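Local coordinates for protein BauA (Acinetobacter baumannii, PDB 6HCP) that takes up iron across the outer membrane as the ferric preacinetobactin receptor, probably in a TonB-dependent manner, at residues 74-79 / 668-673; 573-578 / 613-618; 624-629 / 654-659. All blocks are in the same frame, centred on the assembly; numbering follows the deposited sequence. Where two conformers were deposited one is given.

In the fold
Starting from the N terminus, the chain first passes through the plug, where 74-79 runs off the end of helix 69-75; its partner lies almost six hundred residues later. Strand 575-590 meets strand 599-618 and contact 2 closes a hairpin; right after it, strands 622-637 and 645-662 close the next hairpin as contact 3. Contact 1 shuts last along the chain, when strand 665-674 reaches the plug, so its long loop encloses both hairpins, which follow one another in series. The strands of contacts 2 and 3 are neighbours, as are those of contacts 3 and 1, making one patch of barrel wall. The centres of contacts 1 and 2 lie about 16 Å apart, with contact 3 about 9 Å from each.

Contact 1: 74-79 / 668-673; sequences DKQAKD and TFRANI. With EDO (1,2-ethanediol), chain K.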
# COMPACT_ATOMS: atom_id res chain seq x y z
N ASP A 74 14.50 9.92 15.45
CA ASP A 74 14.03 8.56 15.13
C ASP A 74 12.58 8.58 14.60
O ASP A 74 12.23 7.78 13.73
CB ASP A 74 14.17 7.63 16.33
CG ASP A 74 15.60 7.18 16.58
OD1 ASP A 74 16.45 7.36 15.68
OD2 ASP A 74 15.86 6.68 17.69
N LYS A 75 11.75 9.49 15.10
CA LYS A 75 10.37 9.63 14.61
C LYS A 75 10.30 10.47 13.33
O LYS A 75 9.24 10.56 12.68
CB LYS A 75 9.49 10.27 15.70
CG LYS A 75 9.41 9.50 17.00
CD LYS A 75 8.84 8.09 16.87
CE LYS A 75 7.36 8.12 16.53
NZ LYS A 75 6.76 6.77 16.43
N GLN A 76 11.40 11.17 13.00
CA GLN A 76 11.38 12.23 11.96
C GLN A 76 10.25 13.23 12.28
O GLN A 76 9.52 13.70 11.39
CB GLN A 76 11.24 11.64 10.55
CG GLN A 76 12.25 10.53 10.23
CD GLN A 76 12.33 10.21 8.75
OE1 GLN A 76 12.53 11.08 7.92
NE2 GLN A 76 12.03 8.97 8.40
N ALA A 77 10.14 13.60 13.56
CA ALA A 77 9.08 14.46 14.05
C ALA A 77 9.21 15.86 13.44
O ALA A 77 10.28 16.49 13.47
CB ALA A 77 9.12 14.51 15.56
N LYS A 78 8.09 16.35 12.91
CA LYS A 78 8.02 17.61 12.21
C LYS A 78 7.45 18.71 13.14
O LYS A 78 7.46 19.88 12.79
CB LYS A 78 7.14 17.44 10.97
CG LYS A 78 7.61 16.39 9.96
CD LYS A 78 8.69 16.90 9.02
CE LYS A 78 9.18 15.87 8.01
NZ LYS A 78 9.98 14.80 8.66
N ASP A 79 6.86 18.30 14.27
CA ASP A 79 6.29 19.23 15.23
C ASP A 79 6.24 18.55 16.60
O ASP A 79 6.69 17.42 16.75
CB ASP A 79 4.93 19.75 14.75
CG ASP A 79 3.82 18.71 14.66
OD1 ASP A 79 3.94 17.68 15.32
OD2 ASP A 79 2.88 18.93 13.87
N THR A 668 23.23 7.49 9.29
CA THR A 668 21.98 6.85 9.66
C THR A 668 20.92 7.13 8.58
O THR A 668 20.72 8.26 8.14
CB THR A 668 21.47 7.31 11.02
OG1 THR A 668 22.41 6.93 12.02
CG2 THR A 668 20.13 6.72 11.39
N PHE A 669 20.30 6.04 8.12
CA PHE A 669 19.18 6.05 7.19
C PHE A 669 17.89 5.75 7.97
O PHE A 669 17.88 4.86 8.80
CB PHE A 669 19.34 4.97 6.12
CG PHE A 669 20.61 5.08 5.30
CD1 PHE A 669 21.80 4.54 5.76
CD2 PHE A 669 20.62 5.77 4.11
CE1 PHE A 669 22.97 4.68 5.04
CE2 PHE A 669 21.79 5.89 3.37
CZ PHE A 669 22.97 5.36 3.85
N ARG A 670 16.82 6.50 7.67
CA ARG A 670 15.54 6.32 8.35
C ARG A 670 14.42 6.35 7.31
O ARG A 670 14.41 7.18 6.39
CB ARG A 670 15.29 7.42 9.39
CG ARG A 670 16.22 7.37 10.59
CD ARG A 670 16.04 8.55 11.54
NE ARG A 670 16.80 8.39 12.76
CZ ARG A 670 17.90 9.07 13.07
NH1 ARG A 670 18.50 9.82 12.15
NH2 ARG A 670 18.37 9.01 14.29
N ALA A 671 13.47 5.44 7.50
CA ALA A 671 12.29 5.35 6.69
C ALA A 671 11.11 5.13 7.64
O ALA A 671 11.18 4.25 8.48
CB ALA A 671 12.40 4.22 5.69
N ASN A 672 10.02 5.89 7.42
CA ASN A 672 8.82 5.79 8.26
C ASN A 672 7.58 5.94 7.38
O ASN A 672 7.57 6.74 6.45
CB ASN A 672 8.76 6.87 9.35
CG ASN A 672 9.83 6.70 10.39
OD1 ASN A 672 10.98 7.09 10.16
ND2 ASN A 672 9.51 5.88 11.38
N ILE A 673 6.57 5.12 7.68
CA ILE A 673 5.24 5.28 7.14
C ILE A 673 4.30 5.47 8.33
O ILE A 673 4.21 4.60 9.18
CB ILE A 673 4.78 4.07 6.28
CG1 ILE A 673 5.82 3.71 5.21
CG2 ILE A 673 3.42 4.37 5.67
CD1 ILE A 673 5.45 2.47 4.41
C1 EDO K . 13.25 5.38 11.78
O1 EDO K . 13.96 5.89 12.96
C2 EDO K . 12.53 4.07 12.19
O2 EDO K . 11.50 4.34 13.16
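Arg670 reaches in from its strand and takes hold of Asp74 side-on, with NE and NH2 both aimed at the single oxygen OD1. The NH2 bond of this salt bridge is 2.9 Å from Arg670 NH2 to Asp74 OD1; the NE bond is longer and more bent, 139° at the hydrogen. The oxygen sits in the guanidinium plane, and CG2 of Thr668 lies over one face of that group, 3.5 Å above it. The other carboxylate oxygen, OD2, is taken by Lys70 and Gln42, which leaves Asp74 little freedom to swing. A second firm point lies two residues on, just past the helix end: Gln76 NE2 gives a hydrogen bond to Asn672 OD1 at 2.8 Å, the two amide planes 66° apart. Gln76 is the first residue past helix 69-75, in a Schellman motif with phi 53°; its side chain runs extended beyond CG toward the strand. This is the plug of a TonB-dependent receptor fastened to its beta-barrel: Arg670 and Asn672 point inward at the plug, while Phe669, on the opposite face of the strand, touches a detergent molecule. Between the two grips an ethanediol, probably from the crystallisation liquor, fills in, held also by Arg657 and Ser627; it gives its O1 to Asp74 O at 2.7 Å and receives Asn672 ND2 on O2 at 3.1 Å. The loose side is at partly exposed Lys78 and Asp79. Here the segment leaves strand 665-674, and Lys78 lies against Met699 of strand 697-705, its NZ curling back to Gln76 O at 3.0 Å.

Contact 2: 573-578 / 613-618; sequences EHVRLM and AEWDTQ
Arg576 and Glu614 form a hydrogen-bonded pair in the antiparallel hairpin of strands 575-590 and 599-618, part of the transmembrane beta-barrel; their main chains exchange N-H...O bonds in both directions. CB of Arg576 leaves on the same face as Glu614 and Asp616, and Gln42 touches the side chain on this face. The chain runs straight through CG to CD, which stands 4.0 Å from Glu614 OE1, then bends at chi3 (-68°) to swing the guanidinium over the neighbouring strand. NE meets Glu614 OE1 at 2.9 Å and NH1 meets that same oxygen, so Arg576 holds OE1 twice, close to the guanidinium plane, although the carboxylate itself stands nearly perpendicular at 87°. NH1 also turns to Asp616 OD1 at 2.8 Å, and NH2 completes an end-on grip on OD2; both Asp616 oxygens are approached from above their carboxylate plane. Asp616 OD1 has a further partner in Thr625 OG1 of the next strand. Arg576 thus spans two acids, and Arg657 joins the salt-bridge network at Glu614 OE1. The other face is apolar: CG2 of Val575 lies at the indole edge, 4.0 Å from Trp615 CD1, and Leu577 CD1 packs on Ala613 CB. The Trp615 ring meets Tyr658 of the second subunit. At the open end of the hairpin, a water donates to Asp616 OD2 at 2.6 Å and lies in the plane of the His574 ring, 2.9 Å from ND1.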
# COMPACT_ATOMS: atom_id res chain seq x y z
N GLU A 573 17.21 -7.06 25.99
CA GLU A 573 18.26 -6.51 25.15
C GLU A 573 17.80 -6.48 23.69
O GLU A 573 17.03 -7.34 23.24
CB GLU A 573 19.57 -7.30 25.29
CG GLU A 573 20.77 -6.50 24.81
CD GLU A 573 22.14 -7.02 25.23
OE1 GLU A 573 22.21 -7.75 26.23
OE2 GLU A 573 23.13 -6.65 24.57
N HIS A 574 18.16 -5.38 23.02
CA HIS A 574 17.91 -5.11 21.60
C HIS A 574 16.45 -4.75 21.33
O HIS A 574 16.06 -4.70 20.17
CB HIS A 574 18.35 -6.31 20.74
CG HIS A 574 19.77 -6.72 20.96
ND1 HIS A 574 20.81 -5.80 20.93
CD2 HIS A 574 20.29 -7.89 21.37
CE1 HIS A 574 21.93 -6.42 21.22
NE2 HIS A 574 21.64 -7.71 21.49
N VAL A 575 15.65 -4.56 22.38
CA VAL A 575 14.25 -4.16 22.23
C VAL A 575 14.00 -2.88 23.04
O VAL A 575 14.40 -2.78 24.21
CB VAL A 575 13.31 -5.28 22.70
CG1 VAL A 575 11.84 -4.86 22.67
CG2 VAL A 575 13.51 -6.54 21.86
N ARG A 576 13.23 -1.98 22.44
CA ARG A 576 12.72 -0.81 23.13
C ARG A 576 11.19 -0.81 23.02
O ARG A 576 10.65 -1.17 21.98
CB ARG A 576 13.34 0.45 22.54
CG ARG A 576 14.84 0.55 22.79
CD ARG A 576 15.48 1.70 22.08
NE ARG A 576 15.49 1.53 20.65
CZ ARG A 576 16.32 0.73 19.98
NH1 ARG A 576 16.14 0.55 18.69
NH2 ARG A 576 17.27 0.06 20.61
N LEU A 577 10.53 -0.40 24.10
CA LEU A 577 9.08 -0.37 24.18
C LEU A 577 8.65 0.86 24.97
O LEU A 577 9.11 1.04 26.11
CB LEU A 577 8.66 -1.64 24.91
CG LEU A 577 7.18 -1.97 24.88
CD1 LEU A 577 6.71 -2.16 23.45
CD2 LEU A 577 6.95 -3.24 25.69
N MET A 578 7.73 1.65 24.39
CA MET A 578 7.15 2.86 25.03
C MET A 578 5.64 2.88 24.73
O MET A 578 5.22 2.64 23.59
CB MET A 578 7.75 4.15 24.46
CG MET A 578 9.21 4.40 24.83
SD MET A 578 9.98 5.66 23.76
CE MET A 578 8.93 7.07 24.09
N ALA A 613 7.28 0.08 19.53
CA ALA A 613 8.30 -0.92 19.77
C ALA A 613 9.39 -0.75 18.72
O ALA A 613 9.09 -0.37 17.57
CB ALA A 613 7.71 -2.31 19.73
N GLU A 614 10.62 -1.07 19.11
CA GLU A 614 11.74 -1.14 18.20
C GLU A 614 12.54 -2.41 18.51
O GLU A 614 12.65 -2.82 19.67
CB GLU A 614 12.64 0.09 18.33
CG GLU A 614 12.00 1.41 17.92
CD GLU A 614 12.97 2.57 17.78
OE1 GLU A 614 14.06 2.47 18.37
OE2 GLU A 614 12.65 3.53 17.07
N TRP A 615 13.12 -3.00 17.46
CA TRP A 615 13.92 -4.23 17.58
C TRP A 615 15.18 -4.07 16.72
O TRP A 615 15.09 -3.64 15.57
CB TRP A 615 13.08 -5.45 17.19
CG TRP A 615 13.86 -6.73 17.09
CD1 TRP A 615 14.50 -7.39 18.10
CD2 TRP A 615 14.08 -7.52 15.90
NE1 TRP A 615 15.11 -8.52 17.63
CE2 TRP A 615 14.88 -8.62 16.28
CE3 TRP A 615 13.71 -7.39 14.56
CZ2 TRP A 615 15.30 -9.58 15.36
CZ3 TRP A 615 14.11 -8.34 13.65
CH2 TRP A 615 14.89 -9.42 14.06
N ASP A 616 16.35 -4.27 17.35
CA ASP A 616 17.65 -4.09 16.72
C ASP A 616 18.26 -5.47 16.36
O ASP A 616 18.13 -6.43 17.11
CB ASP A 616 18.64 -3.41 17.67
CG ASP A 616 18.34 -1.95 17.99
OD1 ASP A 616 17.59 -1.31 17.22
OD2 ASP A 616 18.99 -1.44 18.91
N THR A 617 18.92 -5.55 15.20
CA THR A 617 19.74 -6.72 14.85
C THR A 617 20.94 -6.23 14.04
O THR A 617 20.85 -5.22 13.32
CB THR A 617 18.90 -7.79 14.14
OG1 THR A 617 19.64 -9.01 14.05
CG2 THR A 617 18.46 -7.37 12.75
N GLN A 618 22.09 -6.90 14.21
CA GLN A 618 23.32 -6.55 13.47
C GLN A 618 23.20 -7.01 12.01
O GLN A 618 22.77 -8.11 11.73
CB GLN A 618 24.57 -7.17 14.11
CG GLN A 618 25.68 -7.40 13.09
CD GLN A 618 27.07 -7.18 13.63
OE1 GLN A 618 27.40 -7.61 14.73
NE2 GLN A 618 27.92 -6.58 12.80
O HOH W 1 20.58 -3.00 20.30

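Contact 3: 624-629 / 654-659; sequences LTLSGN and VGARYS. With C8E ((hydroxyethyloxy)tri(ethyloxy)octane), chain B; EDO (1,2-ethanediol), chain K.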
# COMPACT_ATOMS: atom_id res chain seq x y z
N LEU A 624 20.52 -2.63 12.19
CA LEU A 624 19.22 -2.47 11.60
C LEU A 624 18.19 -2.44 12.73
O LEU A 624 18.23 -3.28 13.61
CB LEU A 624 18.92 -3.62 10.63
CG LEU A 624 17.48 -3.65 10.12
CD1 LEU A 624 17.21 -2.50 9.17
CD2 LEU A 624 17.18 -4.99 9.43
N THR A 625 17.34 -1.40 12.71
CA THR A 625 16.21 -1.31 13.62
C THR A 625 14.90 -1.36 12.82
O THR A 625 14.75 -0.67 11.82
CB THR A 625 16.23 0.01 14.41
OG1 THR A 625 17.50 0.13 15.05
CG2 THR A 625 15.12 0.10 15.43
N LEU A 626 13.98 -2.21 13.27
CA LEU A 626 12.63 -2.22 12.77
C LEU A 626 11.72 -1.62 13.85
O LEU A 626 11.87 -1.93 15.04
CB LEU A 626 12.22 -3.65 12.43
CG LEU A 626 13.07 -4.33 11.35
CD1 LEU A 626 12.58 -5.74 11.07
CD2 LEU A 626 13.07 -3.51 10.07
N SER A 627 10.75 -0.82 13.43
CA SER A 627 9.87 -0.17 14.39
C SER A 627 8.41 -0.34 13.96
O SER A 627 8.09 -0.34 12.77
CB SER A 627 10.24 1.29 14.56
OG SER A 627 9.83 2.06 13.45
N GLY A 628 7.54 -0.32 14.96
CA GLY A 628 6.10 -0.27 14.73
C GLY A 628 5.41 0.46 15.88
O GLY A 628 5.86 0.44 17.03
N ASN A 629 4.29 1.09 15.53
CA ASN A 629 3.43 1.78 16.48
C ASN A 629 1.98 1.42 16.20
O ASN A 629 1.55 1.35 15.03
CB ASN A 629 3.58 3.30 16.37
CG ASN A 629 4.88 3.79 16.96
OD1 ASN A 629 5.91 3.73 16.30
ND2 ASN A 629 4.81 4.36 18.16
N VAL A 654 4.88 2.15 10.75
CA VAL A 654 6.05 1.26 10.70
C VAL A 654 7.27 2.07 10.29
O VAL A 654 7.17 3.08 9.61
CB VAL A 654 5.83 0.09 9.72
CG1 VAL A 654 4.79 -0.87 10.25
CG2 VAL A 654 5.47 0.59 8.33
N GLY A 655 8.44 1.54 10.63
CA GLY A 655 9.66 2.19 10.23
C GLY A 655 10.84 1.23 10.19
O GLY A 655 10.79 0.16 10.79
N ALA A 656 11.92 1.69 9.57
CA ALA A 656 13.19 1.01 9.64
C ALA A 656 14.30 2.06 9.70
O ALA A 656 14.20 3.15 9.11
CB ALA A 656 13.36 0.07 8.45
N ARG A 657 15.37 1.69 10.41
CA ARG A 657 16.54 2.52 10.56
C ARG A 657 17.79 1.66 10.36
O ARG A 657 17.84 0.55 10.85
CB ARG A 657 16.51 3.13 11.96
CG ARG A 657 17.65 4.09 12.30
CD ARG A 657 17.30 4.93 13.53
NE ARG A 657 17.23 4.17 14.77
CZ ARG A 657 16.14 3.98 15.52
NH1 ARG A 657 16.27 3.41 16.70
NH2 ARG A 657 14.93 4.26 15.07
N TYR A 658 18.79 2.23 9.70
CA TYR A 658 20.08 1.56 9.54
C TYR A 658 21.18 2.55 9.92
O TYR A 658 21.32 3.60 9.29
CB TYR A 658 20.29 1.04 8.11
CG TYR A 658 21.52 0.18 7.96
CD1 TYR A 658 21.66 -0.98 8.71
CD2 TYR A 658 22.60 0.58 7.18
CE1 TYR A 658 22.83 -1.73 8.67
CE2 TYR A 658 23.75 -0.19 7.09
CZ TYR A 658 23.87 -1.35 7.84
OH TYR A 658 25.00 -2.11 7.77
N SER A 659 21.94 2.20 10.95
CA SER A 659 23.04 3.03 11.44
C SER A 659 24.37 2.30 11.19
O SER A 659 24.52 1.14 11.54
CB SER A 659 22.87 3.36 12.89
OG SER A 659 23.01 2.20 13.70
C1 C8E B . 3.23 -3.38 11.59
C2 C8E B . 3.39 -3.42 13.09
C3 C8E B . 2.68 -2.22 13.68
C4 C8E B . 2.28 -2.44 15.14
C5 C8E B . 3.45 -2.76 16.04
C6 C8E B . 3.27 -2.19 17.43
C7 C8E B . 4.19 -2.86 18.44
C8 C8E B . 4.98 -4.00 17.79
C1 EDO K . 13.25 5.38 11.78
O1 EDO K . 13.96 5.89 12.96
C2 EDO K . 12.53 4.07 12.19
O2 EDO K . 11.50 4.34 13.16
O HOH W 2 19.51 1.23 13.77
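The carbonyl oxygen of Arg657 is held by the amide of Thr625 in a short, nearly straight bond, 2.7 Å from Thr625 N to Arg657 O and 176° at the hydrogen; a water adds a weak second bond. That water binds much more firmly to Thr625 OG1, the partner of Asp616, at 2.6 Å. On the face that carries Thr625 and Arg657, the two side chains run side by side. With CG anti to the backbone N (chi1 -178°) and a bend further out at chi3, Arg657 lays one guanidinium face against the Thr625 methyl, 3.7 Å from NH1 to CG2. NH1 also makes a salt bridge with Glu614, while NH2 reaches O1 of the ethanediol that also binds Asp74 and Asn672, at 2.8 Å. These strands, 622-637 and 645-662, are successive antiparallel neighbours of the barrel wall, and Arg657 and Thr625 belong to its plug-facing side, where Arg657 also touches Lys70. At the next hydrogen-bonded pair, Gly655 presents only backbone, and Ser627 OG comes within 3.2 Å of Gly655 N, at a poor angle; OG bonds to the ethanediol O2, 2.8 Å away. The reverse face is greasy: Leu626 CD2 rests on Ala656 CB at 3.9 Å, and a detergent alkyl chain runs past Val654 and Gly628. Tyr658, on that same face, sends its OH to Val619 O, and its ring meets Trp615 of the third subunit, planes about 40° apart.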